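Local coordinates for protein diffuse adherence adhesin (Escherichia coli, PDB 4MEE) that mediates bacterial attachment to mammalian cells, autoaggregation and biofilm formation, and is represented here by the C-terminal transport unit that anchors it in the outer membrane, at residues A154-L159 / N258-Y263; N277-F282 / G317-N322; E302-N307 / Q355-T360; I403-E408 / R424-I429. All coordinates share one frame; numbering follows the deposited sequence.

The four contacts lie at different heights of one transmembrane beta-barrel. Contact 1 sets the helix inside the barrel against strand 255-272. Contact 3 lies on the same side of the chain's centre, with centres about 15 Å apart, and the two touch through Asn156 and Tyr306. Contacts 2 and 3 share strand 303-327 yet sit near its two ends, their centres about 50 Å apart. Contact 4 pairs strands on another part of the wall. Its centre is about 19 Å from that of contact 1, and the nearest atoms are about 7 Å apart. Contact 2 lies across the chain's centre from contact 1, about 36 Å between centres.

Contact 1 (A154-L159 / N258-Y263); sequences ATNMTL and NTLDGY. Unlike the reference sequence in segment 154-159: Thr158 (reference Ala).
Asn156 of the helix faces Asn258 and Leu260 of the strand. Its OD1 is modelled 2.5 Å from Asn258 ND2, but the N-H does not point at it, and so short a distance is doubtful at this resolution. The two side chains slide past each other in opposite directions. Their amide planes are turned 70° apart, so the groups do not pair flat. Asn258 carries CG between its backbone N and carbonyl carbon (chi1 68°), which lifts the amide off the strand toward Asn156. The ND2 of Asn156 lies 3.9 Å from the carbonyl O of Thr259. One helical turn on, Leu159 adds the apolar part. Its CB rests 3.7 Å from CD2 of Leu260, the two side chains passing at a slant. The same CD2 lies 4.1 Å from the backbone O of Asn156, so this methyl touches the helix at both Asn156 and Leu159. Leu260 points its side chain toward the helix.

In the second shell, Asn156 ND2 lies near Tyr306 OH. Asn156 also touches Ala294, and Leu260 packs on Phe292 and Ala294 of the next strand. Thr155 and Leu159 reach strand 206-226 as well. The segments 154-159 and 258-263 run at 26° to each other. A helix threaded through the lumen and packed on the inner wall is a hallmark of the autotransporter beta-domain.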
loop_
_atom_site.group_PDB
_atom_site.type_symbol
_atom_site.label_atom_id
_atom_site.label_comp_id
_atom_site.label_asym_id
_atom_site.label_seq_id
_atom_site.Cartn_x
_atom_site.Cartn_y
_atom_site.Cartn_z
ATOM N N ALA A 154 -2.652 -14.920 -9.610
ATOM C CA ALA A 154 -1.672 -14.615 -8.590
ATOM C C ALA A 154 -1.535 -13.136 -8.373
ATOM O O ALA A 154 -1.249 -12.698 -7.285
ATOM C CB ALA A 154 -0.336 -15.171 -8.996
ATOM N N THR A 155 -1.698 -12.367 -9.427
ATOM C CA THR A 155 -1.671 -10.943 -9.293
ATOM C C THR A 155 -2.857 -10.325 -8.595
ATOM O O THR A 155 -2.699 -9.409 -7.826
ATOM C CB THR A 155 -1.558 -10.327 -10.645
ATOM O OG1 THR A 155 -0.525 -11.023 -11.330
ATOM C CG2 THR A 155 -1.160 -8.925 -10.489
ATOM N N ASN A 156 -4.053 -10.805 -8.865
ATOM C CA ASN A 156 -5.194 -10.224 -8.217
ATOM C C ASN A 156 -5.087 -10.422 -6.742
ATOM O O ASN A 156 -5.518 -9.613 -5.964
ATOM C CB ASN A 156 -6.444 -10.854 -8.737
ATOM C CG ASN A 156 -6.772 -10.357 -10.097
ATOM O OD1 ASN A 156 -6.167 -9.405 -10.576
ATOM N ND2 ASN A 156 -7.721 -10.988 -10.735
ATOM N N MET A 157 -4.479 -11.522 -6.362
ATOM C CA MET A 157 -4.268 -11.825 -4.989
ATOM C C MET A 157 -3.341 -10.825 -4.328
ATOM O O MET A 157 -3.544 -10.436 -3.193
ATOM C CB MET A 157 -3.621 -13.177 -4.929
ATOM C CG MET A 157 -3.046 -13.503 -3.602
ATOM S SD MET A 157 -4.168 -14.678 -2.885
ATOM C CE MET A 157 -3.309 -14.971 -1.367
ATOM N N THR A 158 -2.296 -10.454 -5.039
ATOM C CA THR A 158 -1.316 -9.538 -4.533
ATOM C C THR A 158 -1.864 -8.158 -4.351
ATOM O O THR A 158 -1.606 -7.518 -3.358
ATOM C CB THR A 158 -0.232 -9.409 -5.559
ATOM O OG1 THR A 158 -0.307 -10.549 -6.412
ATOM C CG2 THR A 158 1.089 -9.384 -4.881
ATOM N N LEU A 159 -2.597 -7.705 -5.352
ATOM C CA LEU A 159 -3.216 -6.405 -5.357
ATOM C C LEU A 159 -4.262 -6.308 -4.298
ATOM O O LEU A 159 -4.393 -5.318 -3.634
ATOM C CB LEU A 159 -3.888 -6.205 -6.684
ATOM C CG LEU A 159 -2.912 -5.927 -7.798
ATOM C CD1 LEU A 159 -3.656 -6.037 -9.106
ATOM C CD2 LEU A 159 -2.351 -4.542 -7.574
ATOM N N ASN A 258 -6.325 -9.538 -16.572
ATOM C CA ASN A 258 -7.094 -9.609 -15.338
ATOM C C ASN A 258 -7.586 -8.258 -14.900
ATOM O O ASN A 258 -6.948 -7.271 -15.162
ATOM C CB ASN A 258 -6.279 -10.231 -14.226
ATOM C CG ASN A 258 -5.129 -9.365 -13.799
ATOM O OD1 ASN A 258 -4.031 -9.492 -14.313
ATOM N ND2 ASN A 258 -5.364 -8.516 -12.814
ATOM N N THR A 259 -8.722 -8.208 -14.220
ATOM C CA THR A 259 -9.220 -6.940 -13.729
ATOM C C THR A 259 -9.779 -7.075 -12.345
ATOM O O THR A 259 -10.180 -8.147 -11.949
ATOM C CB THR A 259 -10.356 -6.465 -14.594
ATOM O OG1 THR A 259 -11.572 -7.017 -14.088
ATOM C CG2 THR A 259 -10.146 -6.965 -15.961
ATOM N N LEU A 260 -9.834 -5.980 -11.602
ATOM C CA LEU A 260 -10.231 -6.081 -10.207
ATOM C C LEU A 260 -10.869 -4.792 -9.697
ATOM O O LEU A 260 -10.346 -3.731 -9.944
ATOM C CB LEU A 260 -8.991 -6.413 -9.424
ATOM C CG LEU A 260 -8.965 -6.563 -7.932
ATOM C CD1 LEU A 260 -9.501 -7.910 -7.536
ATOM C CD2 LEU A 260 -7.512 -6.473 -7.597
ATOM N N ASP A 261 -11.998 -4.885 -9.003
ATOM C CA ASP A 261 -12.678 -3.728 -8.446
ATOM C C ASP A 261 -12.919 -4.046 -7.025
ATOM O O ASP A 261 -13.380 -5.117 -6.738
ATOM C CB ASP A 261 -14.037 -3.599 -9.062
ATOM C CG ASP A 261 -14.033 -2.700 -10.235
ATOM O OD1 ASP A 261 -14.007 -1.479 -10.023
ATOM O OD2 ASP A 261 -14.040 -3.212 -11.369
ATOM N N GLY A 262 -12.644 -3.129 -6.120
ATOM C CA GLY A 262 -12.724 -3.466 -4.713
ATOM C C GLY A 262 -13.250 -2.335 -3.881
ATOM O O GLY A 262 -13.404 -1.246 -4.387
ATOM N N TYR A 263 -13.533 -2.610 -2.611
ATOM C CA TYR A 263 -14.016 -1.608 -1.669
ATOM C C TYR A 263 -13.422 -1.865 -0.300
ATOM O O TYR A 263 -13.094 -2.988 0.005
ATOM C CB TYR A 263 -15.535 -1.670 -1.569
ATOM C CG TYR A 263 -16.237 -1.213 -2.801
ATOM C CD1 TYR A 263 -16.670 0.083 -2.916
ATOM C CD2 TYR A 263 -16.471 -2.080 -3.841
ATOM C CE1 TYR A 263 -17.303 0.507 -4.035
ATOM C CE2 TYR A 263 -17.096 -1.665 -4.968
ATOM C CZ TYR A 263 -17.512 -0.371 -5.047
ATOM O OH TYR A 263 -18.143 0.046 -6.164
#

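Contact 2 (N277-F282 / G317-N322)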
loop_
_atom_site.group_PDB
_atom_site.type_symbol
_atom_site.label_atom_id
_atom_site.label_comp_id
_atom_site.label_asym_id
_atom_site.label_seq_id
_atom_site.Cartn_x
_atom_site.Cartn_y
_atom_site.Cartn_z
ATOM N N ASN A 277 4.845 17.524 15.952
ATOM C CA ASN A 277 5.577 18.785 15.894
ATOM C C ASN A 277 6.610 18.901 16.986
ATOM O O ASN A 277 7.165 19.970 17.215
ATOM C CB ASN A 277 4.650 19.987 15.983
ATOM C CG ASN A 277 3.710 20.075 14.808
ATOM O OD1 ASN A 277 2.507 20.268 14.977
ATOM N ND2 ASN A 277 4.251 19.939 13.601
ATOM N N ALA A 278 6.893 17.794 17.644
ATOM C CA ALA A 278 7.880 17.782 18.694
ATOM C C ALA A 278 8.501 16.420 18.739
ATOM O O ALA A 278 7.898 15.447 18.317
ATOM C CB ALA A 278 7.234 18.093 20.017
ATOM N N THR A 279 9.706 16.350 19.272
ATOM C CA THR A 279 10.413 15.094 19.379
ATOM C C THR A 279 9.711 14.119 20.297
ATOM O O THR A 279 9.154 14.518 21.303
ATOM C CB THR A 279 11.809 15.337 19.935
ATOM O OG1 THR A 279 12.545 16.130 19.005
ATOM C CG2 THR A 279 12.512 14.043 20.133
ATOM N N GLY A 280 9.738 12.840 19.944
ATOM C CA GLY A 280 9.149 11.812 20.789
ATOM C C GLY A 280 8.586 10.614 20.050
ATOM O O GLY A 280 8.554 10.586 18.824
ATOM N N LEU A 281 8.127 9.623 20.809
ATOM C CA LEU A 281 7.584 8.384 20.254
ATOM C C LEU A 281 6.232 8.562 19.597
ATOM O O LEU A 281 5.474 9.437 19.972
ATOM C CB LEU A 281 7.431 7.340 21.345
ATOM C CG LEU A 281 8.719 6.845 21.991
ATOM C CD1 LEU A 281 8.404 5.899 23.135
ATOM C CD2 LEU A 281 9.615 6.182 20.962
ATOM N N PHE A 282 5.923 7.721 18.623
ATOM C CA PHE A 282 4.614 7.779 18.003
ATOM C C PHE A 282 4.201 6.389 17.555
ATOM O O PHE A 282 5.034 5.515 17.477
ATOM C CB PHE A 282 4.578 8.827 16.885
ATOM C CG PHE A 282 5.023 8.341 15.570
ATOM C CD1 PHE A 282 6.301 8.554 15.145
ATOM C CD2 PHE A 282 4.139 7.722 14.742
ATOM C CE1 PHE A 282 6.696 8.118 13.925
ATOM C CE2 PHE A 282 4.527 7.275 13.525
ATOM C CZ PHE A 282 5.811 7.478 13.108
ATOM N N GLY A 317 5.195 2.028 14.455
ATOM C CA GLY A 317 5.677 3.087 15.320
ATOM C C GLY A 317 6.980 3.718 14.881
ATOM O O GLY A 317 7.513 3.426 13.835
ATOM N N GLY A 318 7.506 4.615 15.688
ATOM C CA GLY A 318 8.748 5.243 15.308
ATOM C C GLY A 318 9.203 6.244 16.331
ATOM O O GLY A 318 8.714 6.258 17.453
ATOM N N TYR A 319 10.163 7.078 15.955
ATOM C CA TYR A 319 10.609 8.156 16.825
ATOM C C TYR A 319 10.858 9.434 16.034
ATOM O O TYR A 319 11.685 9.463 15.121
ATOM C CB TYR A 319 11.871 7.740 17.587
ATOM C CG TYR A 319 12.395 8.773 18.562
ATOM C CD1 TYR A 319 11.833 8.911 19.831
ATOM C CD2 TYR A 319 13.463 9.601 18.222
ATOM C CE1 TYR A 319 12.316 9.847 20.731
ATOM C CE2 TYR A 319 13.954 10.542 19.114
ATOM C CZ TYR A 319 13.378 10.657 20.367
ATOM O OH TYR A 319 13.860 11.586 21.261
ATOM N N ASN A 320 10.132 10.490 16.391
ATOM C CA ASN A 320 10.340 11.804 15.795
ATOM C C ASN A 320 11.436 12.568 16.531
ATOM O O ASN A 320 11.434 12.646 17.761
ATOM C CB ASN A 320 9.034 12.605 15.773
ATOM C CG ASN A 320 8.042 12.084 14.746
ATOM O OD1 ASN A 320 8.426 11.583 13.690
ATOM N ND2 ASN A 320 6.757 12.211 15.051
ATOM N N LEU A 321 12.374 13.118 15.765
ATOM C CA LEU A 321 13.532 13.804 16.326
ATOM C C LEU A 321 13.827 15.092 15.565
ATOM O O LEU A 321 14.071 15.065 14.357
ATOM C CB LEU A 321 14.759 12.879 16.306
ATOM C CG LEU A 321 16.103 13.397 16.835
ATOM C CD1 LEU A 321 16.131 13.425 18.356
ATOM C CD2 LEU A 321 17.247 12.549 16.301
ATOM N N ASN A 322 13.789 16.215 16.281
ATOM C CA ASN A 322 14.178 17.509 15.726
ATOM C C ASN A 322 15.690 17.683 15.827
ATOM O O ASN A 322 16.234 17.908 16.912
ATOM C CB ASN A 322 13.441 18.655 16.436
ATOM C CG ASN A 322 13.783 20.023 15.866
ATOM O OD1 ASN A 322 14.065 20.169 14.676
ATOM N ND2 ASN A 322 13.748 21.040 16.721
#
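Tyr319 lies across Gly280, with Thr279 and Leu281 beside it. From CB the side chain runs anti to the backbone N (chi1 -178°), and this carries the ring over to the opposite strand. At the near end of the ring, CD1 is 3.7 Å from CD2 of Leu281, which comes in at the ring edge. CE1 passes 3.7 Å from the CA of Gly280, where no side chain intervenes. CZ is 3.5 Å from CG2 of Thr279, and OH ends beside the same methyl.

The strands are the two arms of a beta hairpin in the autotransporter barrel wall, 280-298 and 303-327. Gly280 and Asn320 form a hydrogen-bonded antiparallel pair, with Gly280 N at 2.8 Å from Asn320 O. Leu281 and Tyr319 are a non-hydrogen-bonded pair on the surface of the wall. Beyond the paired strand, the OG1 of Thr279 stands in for a backbone carbonyl and accepts the N-H of Asn322 (3.0 Å, N-H...O 170°).

On the other face, the Phe282 ring reaches across to Gly318, whose N lies 4.0 Å above the ring plane, off toward the rim. The Phe282 and Asn320 side chains cross at about a right angle, yet ring and amide planes are 15° apart.

Contact 3 (E302-N307 / Q355-T360)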
loop_
_atom_site.group_PDB
_atom_site.type_symbol
_atom_site.label_atom_id
_atom_site.label_comp_id
_atom_site.label_asym_id
_atom_site.label_seq_id
_atom_site.Cartn_x
_atom_site.Cartn_y
_atom_site.Cartn_z
ATOM N N GLU A 302 -13.377 -17.765 -22.748
ATOM C CA GLU A 302 -14.409 -17.075 -22.043
ATOM C C GLU A 302 -13.841 -16.589 -20.728
ATOM O O GLU A 302 -12.819 -17.080 -20.274
ATOM C CB GLU A 302 -15.572 -18.020 -21.822
ATOM C CG GLU A 302 -16.309 -17.756 -20.545
ATOM C CD GLU A 302 -17.780 -17.992 -20.702
ATOM O OE1 GLU A 302 -18.556 -17.044 -20.475
ATOM O OE2 GLU A 302 -18.164 -19.121 -21.073
ATOM N N GLU A 303 -14.509 -15.627 -20.117
ATOM C CA GLU A 303 -13.960 -14.961 -18.965
ATOM C C GLU A 303 -14.440 -15.501 -17.645
ATOM O O GLU A 303 -15.602 -15.810 -17.494
ATOM C CB GLU A 303 -14.342 -13.521 -19.026
ATOM C CG GLU A 303 -13.795 -12.752 -17.877
ATOM C CD GLU A 303 -14.721 -11.631 -17.572
ATOM O OE1 GLU A 303 -15.880 -11.926 -17.233
ATOM O OE2 GLU A 303 -14.312 -10.470 -17.726
ATOM N N GLU A 304 -13.551 -15.545 -16.668
ATOM C CA GLU A 304 -13.895 -16.134 -15.389
ATOM C C GLU A 304 -13.938 -15.186 -14.223
ATOM O O GLU A 304 -12.990 -14.483 -13.960
ATOM C CB GLU A 304 -12.892 -17.204 -15.042
ATOM C CG GLU A 304 -12.693 -18.192 -16.139
ATOM C CD GLU A 304 -13.742 -19.252 -16.091
ATOM O OE1 GLU A 304 -14.399 -19.415 -15.047
ATOM O OE2 GLU A 304 -13.905 -19.918 -17.110
ATOM N N LYS A 305 -15.022 -15.247 -13.467
ATOM C CA LYS A 305 -15.205 -14.337 -12.361
ATOM C C LYS A 305 -15.287 -15.022 -11.021
ATOM O O LYS A 305 -15.916 -16.057 -10.891
ATOM C CB LYS A 305 -16.477 -13.562 -12.573
ATOM C CG LYS A 305 -16.677 -13.198 -14.022
ATOM C CD LYS A 305 -17.545 -11.980 -14.154
ATOM C CE LYS A 305 -18.885 -12.227 -13.493
ATOM N NZ LYS A 305 -19.892 -11.288 -14.038
ATOM N N TYR A 306 -14.684 -14.383 -10.022
ATOM C CA TYR A 306 -14.652 -14.848 -8.642
ATOM C C TYR A 306 -14.521 -13.652 -7.682
ATOM O O TYR A 306 -14.465 -12.523 -8.133
ATOM C CB TYR A 306 -13.492 -15.829 -8.460
ATOM C CG TYR A 306 -12.125 -15.299 -8.730
ATOM C CD1 TYR A 306 -11.672 -15.123 -10.010
ATOM C CD2 TYR A 306 -11.280 -15.030 -7.694
ATOM C CE1 TYR A 306 -10.437 -14.655 -10.234
ATOM C CE2 TYR A 306 -10.049 -14.558 -7.911
ATOM C CZ TYR A 306 -9.646 -14.382 -9.181
ATOM O OH TYR A 306 -8.411 -13.926 -9.369
ATOM N N ASN A 307 -14.471 -13.896 -6.368
ATOM C CA ASN A 307 -14.316 -12.814 -5.377
ATOM C C ASN A 307 -13.168 -13.012 -4.443
ATOM O O ASN A 307 -12.910 -14.118 -4.056
ATOM C CB ASN A 307 -15.457 -12.776 -4.404
ATOM C CG ASN A 307 -16.781 -12.909 -5.057
ATOM O OD1 ASN A 307 -17.639 -13.639 -4.579
ATOM N ND2 ASN A 307 -16.983 -12.185 -6.147
ATOM N N GLN A 355 -13.386 -22.794 -9.947
ATOM C CA GLN A 355 -13.244 -23.753 -11.037
ATOM C C GLN A 355 -13.549 -23.104 -12.384
ATOM O O GLN A 355 -14.540 -22.388 -12.534
ATOM C CB GLN A 355 -14.156 -24.958 -10.809
ATOM C CG GLN A 355 -14.010 -26.042 -11.861
ATOM C CD GLN A 355 -14.630 -27.355 -11.442
ATOM O OE1 GLN A 355 -15.766 -27.400 -10.970
ATOM N NE2 GLN A 355 -13.883 -28.438 -11.618
ATOM N N GLU A 356 -12.695 -23.375 -13.363
ATOM C CA GLU A 356 -12.811 -22.757 -14.675
ATOM C C GLU A 356 -13.683 -23.547 -15.628
ATOM O O GLU A 356 -14.122 -24.653 -15.320
ATOM C CB GLU A 356 -11.434 -22.591 -15.293
ATOM C CG GLU A 356 -10.629 -21.456 -14.708
ATOM C CD GLU A 356 -9.307 -21.291 -15.416
ATOM O OE1 GLU A 356 -9.282 -20.670 -16.499
ATOM O OE2 GLU A 356 -8.295 -21.796 -14.892
ATOM N N ASP A 357 -13.904 -22.970 -16.801
ATOM C CA ASP A 357 -14.698 -23.592 -17.838
ATOM C C ASP A 357 -14.109 -24.937 -18.209
ATOM O O ASP A 357 -14.828 -25.840 -18.625
ATOM C CB ASP A 357 -14.727 -22.695 -19.067
ATOM C CG ASP A 357 -16.120 -22.508 -19.614
ATOM O OD1 ASP A 357 -17.091 -22.827 -18.896
ATOM O OD2 ASP A 357 -16.247 -22.031 -20.760
ATOM N N ASN A 358 -12.798 -25.067 -18.048
ATOM C CA ASN A 358 -12.112 -26.297 -18.424
ATOM C C ASN A 358 -12.038 -27.319 -17.300
ATOM O O ASN A 358 -11.533 -28.428 -17.489
ATOM C CB ASN A 358 -10.718 -26.006 -18.989
ATOM C CG ASN A 358 -10.016 -24.868 -18.273
ATOM O OD1 ASN A 358 -9.604 -24.996 -17.122
ATOM N ND2 ASN A 358 -9.869 -23.743 -18.966
ATOM N N GLY A 359 -12.551 -26.938 -16.136
ATOM C CA GLY A 359 -12.607 -27.828 -14.991
ATOM C C GLY A 359 -11.414 -27.667 -14.081
ATOM O O GLY A 359 -11.249 -28.421 -13.132
ATOM N N THR A 360 -10.579 -26.679 -14.369
ATOM C CA THR A 360 -9.398 -26.452 -13.561
ATOM C C THR A 360 -9.763 -25.611 -12.362
ATOM O O THR A 360 -10.290 -24.510 -12.511
ATOM C CB THR A 360 -8.316 -25.706 -14.343
ATOM O OG1 THR A 360 -8.393 -26.068 -15.726
ATOM C CG2 THR A 360 -6.945 -26.045 -13.795
#
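Glu304 reaches across to the backbone of the loop and meets both Glu356 and Asp357 at about a right angle. Its chain bends at chi2 (-84°), which lets the carboxylate turn aside toward the start of the loop. OE2 accepts the backbone N-H of Asp357 at 3.1 Å. The donor approaches from above the carboxylate plane, well tilted out of it. The same OE2 lies 3.5 Å from the CB of Asp357. The other oxygen, OE1, is 3.7 Å from the CA of Glu356. Lower down, the aliphatic parts cross: Glu304 CG is 4.1 Å from Glu356 CG. The carboxylates of these two residues are turned 73° apart. That of Glu356 has its own partner, a salt bridge from OE2 to Arg147.

The second acidic pair is not a bond. Glu302 OE2 and Asp357 OD2, both acceptors of like charge, lie 3.5 Å apart. These side chains also cross at about a right angle, and their carboxylate planes are 84° apart.

The loop has a shape of its own. Glu356 to Gly359 form a type I beta turn, closed by the bond from Gly359 N to Glu356 O, 2.9 Å long. Gln355 NE2 bonds to the carbonyl O of Gly359. The loop follows strand 333-355, so the contact ties the start of strand 303-327 to the loop beyond its neighbour strand.

One backbone N-H thus holds Glu304 among several other acids. Such crowding would probably raise the affinity of these carboxylates for protons, while Arg147 should offset part of the negative charge.

Contact 4 (I403-E408 / R424-I429)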
loop_
_atom_site.group_PDB
_atom_site.type_symbol
_atom_site.label_atom_id
_atom_site.label_comp_id
_atom_site.label_asym_id
_atom_site.label_seq_id
_atom_site.Cartn_x
_atom_site.Cartn_y
_atom_site.Cartn_z
ATOM N N ILE A 403 11.517 -3.627 2.879
ATOM C CA ILE A 403 10.295 -4.408 2.921
ATOM C C ILE A 403 10.639 -5.881 2.974
ATOM O O ILE A 403 11.412 -6.377 2.158
ATOM C CB ILE A 403 9.411 -4.142 1.693
ATOM C CG1 ILE A 403 8.976 -2.677 1.661
ATOM C CG2 ILE A 403 8.198 -5.061 1.699
ATOM C CD1 ILE A 403 8.611 -2.187 0.281
ATOM N N HIS A 404 10.063 -6.568 3.950
ATOM C CA HIS A 404 10.222 -7.999 4.087
ATOM C C HIS A 404 8.838 -8.605 4.056
ATOM O O HIS A 404 7.920 -8.053 4.644
ATOM C CB HIS A 404 10.898 -8.318 5.415
ATOM C CG HIS A 404 11.031 -9.783 5.689
ATOM N ND1 HIS A 404 11.879 -10.597 4.972
ATOM C CD2 HIS A 404 10.431 -10.578 6.606
ATOM C CE1 HIS A 404 11.795 -11.832 5.433
ATOM N NE2 HIS A 404 10.922 -11.848 6.425
ATOM N N ASN A 405 8.680 -9.727 3.367
ATOM C CA ASN A 405 7.418 -10.453 3.391
ATOM C C ASN A 405 7.601 -11.856 3.916
ATOM O O ASN A 405 8.536 -12.554 3.519
ATOM C CB ASN A 405 6.808 -10.506 2.001
ATOM C CG ASN A 405 6.324 -9.158 1.534
ATOM O OD1 ASN A 405 5.321 -8.644 2.022
ATOM N ND2 ASN A 405 7.038 -8.572 0.584
ATOM N N THR A 406 6.694 -12.271 4.793
ATOM C CA THR A 406 6.720 -13.618 5.344
ATOM C C THR A 406 6.323 -14.682 4.318
ATOM O O THR A 406 6.901 -15.770 4.296
ATOM C CB THR A 406 5.864 -13.702 6.619
ATOM O OG1 THR A 406 6.445 -12.858 7.616
ATOM C CG2 THR A 406 5.827 -15.118 7.152
ATOM N N HIS A 407 5.361 -14.370 3.454
ATOM C CA HIS A 407 5.009 -15.264 2.349
ATOM C C HIS A 407 5.304 -14.601 1.016
ATOM O O HIS A 407 5.643 -13.425 0.954
ATOM C CB HIS A 407 3.520 -15.608 2.369
ATOM C CG HIS A 407 3.051 -16.239 3.643
ATOM N ND1 HIS A 407 3.294 -15.689 4.882
ATOM C CD2 HIS A 407 2.325 -17.360 3.865
ATOM C CE1 HIS A 407 2.752 -16.451 5.815
ATOM N NE2 HIS A 407 2.161 -17.474 5.224
ATOM N N GLU A 408 5.150 -15.353 -0.062
ATOM C CA GLU A 408 5.165 -14.749 -1.382
ATOM C C GLU A 408 3.891 -15.174 -2.105
ATOM O O GLU A 408 3.515 -16.347 -2.085
ATOM C CB GLU A 408 6.482 -15.043 -2.134
ATOM C CG GLU A 408 6.511 -16.210 -3.116
ATOM C CD GLU A 408 7.926 -16.673 -3.434
ATOM O OE1 GLU A 408 8.263 -16.807 -4.630
ATOM O OE2 GLU A 408 8.711 -16.897 -2.489
ATOM N N ARG A 424 10.218 -11.384 -1.579
ATOM C CA ARG A 424 10.327 -11.604 -0.151
ATOM C C ARG A 424 11.007 -10.397 0.464
ATOM O O ARG A 424 10.650 -9.960 1.549
ATOM C CB ARG A 424 11.135 -12.866 0.145
ATOM C CG ARG A 424 10.584 -14.133 -0.491
ATOM C CD ARG A 424 11.129 -15.390 0.175
ATOM N NE ARG A 424 10.292 -15.841 1.288
ATOM C CZ ARG A 424 9.227 -16.624 1.153
ATOM N NH1 ARG A 424 8.859 -17.051 -0.043
ATOM N NH2 ARG A 424 8.528 -16.978 2.216
ATOM N N ASN A 425 11.980 -9.855 -0.254
ATOM C CA ASN A 425 12.703 -8.694 0.209
ATOM C C ASN A 425 12.702 -7.644 -0.868
ATOM O O ASN A 425 12.978 -7.946 -2.024
ATOM C CB ASN A 425 14.131 -9.077 0.559
ATOM C CG ASN A 425 14.208 -9.927 1.805
ATOM O OD1 ASN A 425 14.171 -9.412 2.921
ATOM N ND2 ASN A 425 14.313 -11.236 1.622
ATOM N N GLN A 426 12.384 -6.413 -0.490
ATOM C CA GLN A 426 12.327 -5.312 -1.437
ATOM C C GLN A 426 12.921 -4.060 -0.833
ATOM O O GLN A 426 12.953 -3.915 0.385
ATOM C CB GLN A 426 10.885 -5.027 -1.833
ATOM C CG GLN A 426 10.313 -6.004 -2.837
ATOM C CD GLN A 426 8.875 -5.686 -3.181
ATOM O OE1 GLN A 426 8.020 -5.584 -2.299
ATOM N NE2 GLN A 426 8.598 -5.530 -4.469
ATOM N N GLY A 427 13.382 -3.154 -1.690
ATOM C CA GLY A 427 13.846 -1.836 -1.257
ATOM C C GLY A 427 12.874 -0.749 -1.679
ATOM O O GLY A 427 12.401 -0.732 -2.814
ATOM N N GLU A 428 12.565 0.170 -0.778
ATOM C CA GLU A 428 11.586 1.189 -1.103
ATOM C C GLU A 428 12.151 2.580 -0.904
ATOM O O GLU A 428 12.836 2.842 0.078
ATOM C CB GLU A 428 10.336 0.986 -0.265
ATOM C CG GLU A 428 9.231 1.998 -0.504
ATOM C CD GLU A 428 8.213 1.984 0.615
ATOM O OE1 GLU A 428 8.614 1.728 1.767
ATOM O OE2 GLU A 428 7.018 2.225 0.352
ATOM N N ILE A 429 11.861 3.469 -1.843
ATOM C CA ILE A 429 12.287 4.850 -1.730
ATOM C C ILE A 429 11.121 5.778 -2.007
ATOM O O ILE A 429 10.514 5.726 -3.074
ATOM C CB ILE A 429 13.420 5.181 -2.709
ATOM C CG1 ILE A 429 13.824 6.648 -2.575
ATOM C CG2 ILE A 429 12.985 4.902 -4.136
ATOM C CD1 ILE A 429 14.959 6.885 -1.606
#
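The His404 ring meets Asn425 at its edge, and the Arg424 guanidinium has the carbonyl carbon of His407 over one face and Glu408 at its edge. ND1 of His404 donates to OD1 of Asn425 at 3.3 Å. The acceptor is almost in the ring plane, but the donor stands above the amide plane of Asn425. The two side chains lie side by side and point the same way. OD1 of Asn425 also takes a bond from Trp402 NE1.

Glu408 OE2 makes a salt bridge with Arg424 NH1, of doubtful modelled length. The Arg424 chain bends at chi3 (90°), which swings its end across to Glu408. Thr406 O is 2.9 Å from Arg424 NH2.

Between the strands, Ile403 and Gln426 form a hydrogen-bonded antiparallel pair, with Gln426 N to Ile403 O at 2.8 Å. Asn405 N then bonds to Arg424 O at 2.7 Å, the last rung before the strands part. Ile403 CD1 rests 3.7 Å from CB of Glu428, whose OE2 makes a salt bridge with Lys373 and whose OE1 takes a hydrogen bond from Asn401 ND2.

Strand 397-405 is flanked by strand 370-383, and strand 425-436 by strand 441-451, so the pair sits within the barrel wall.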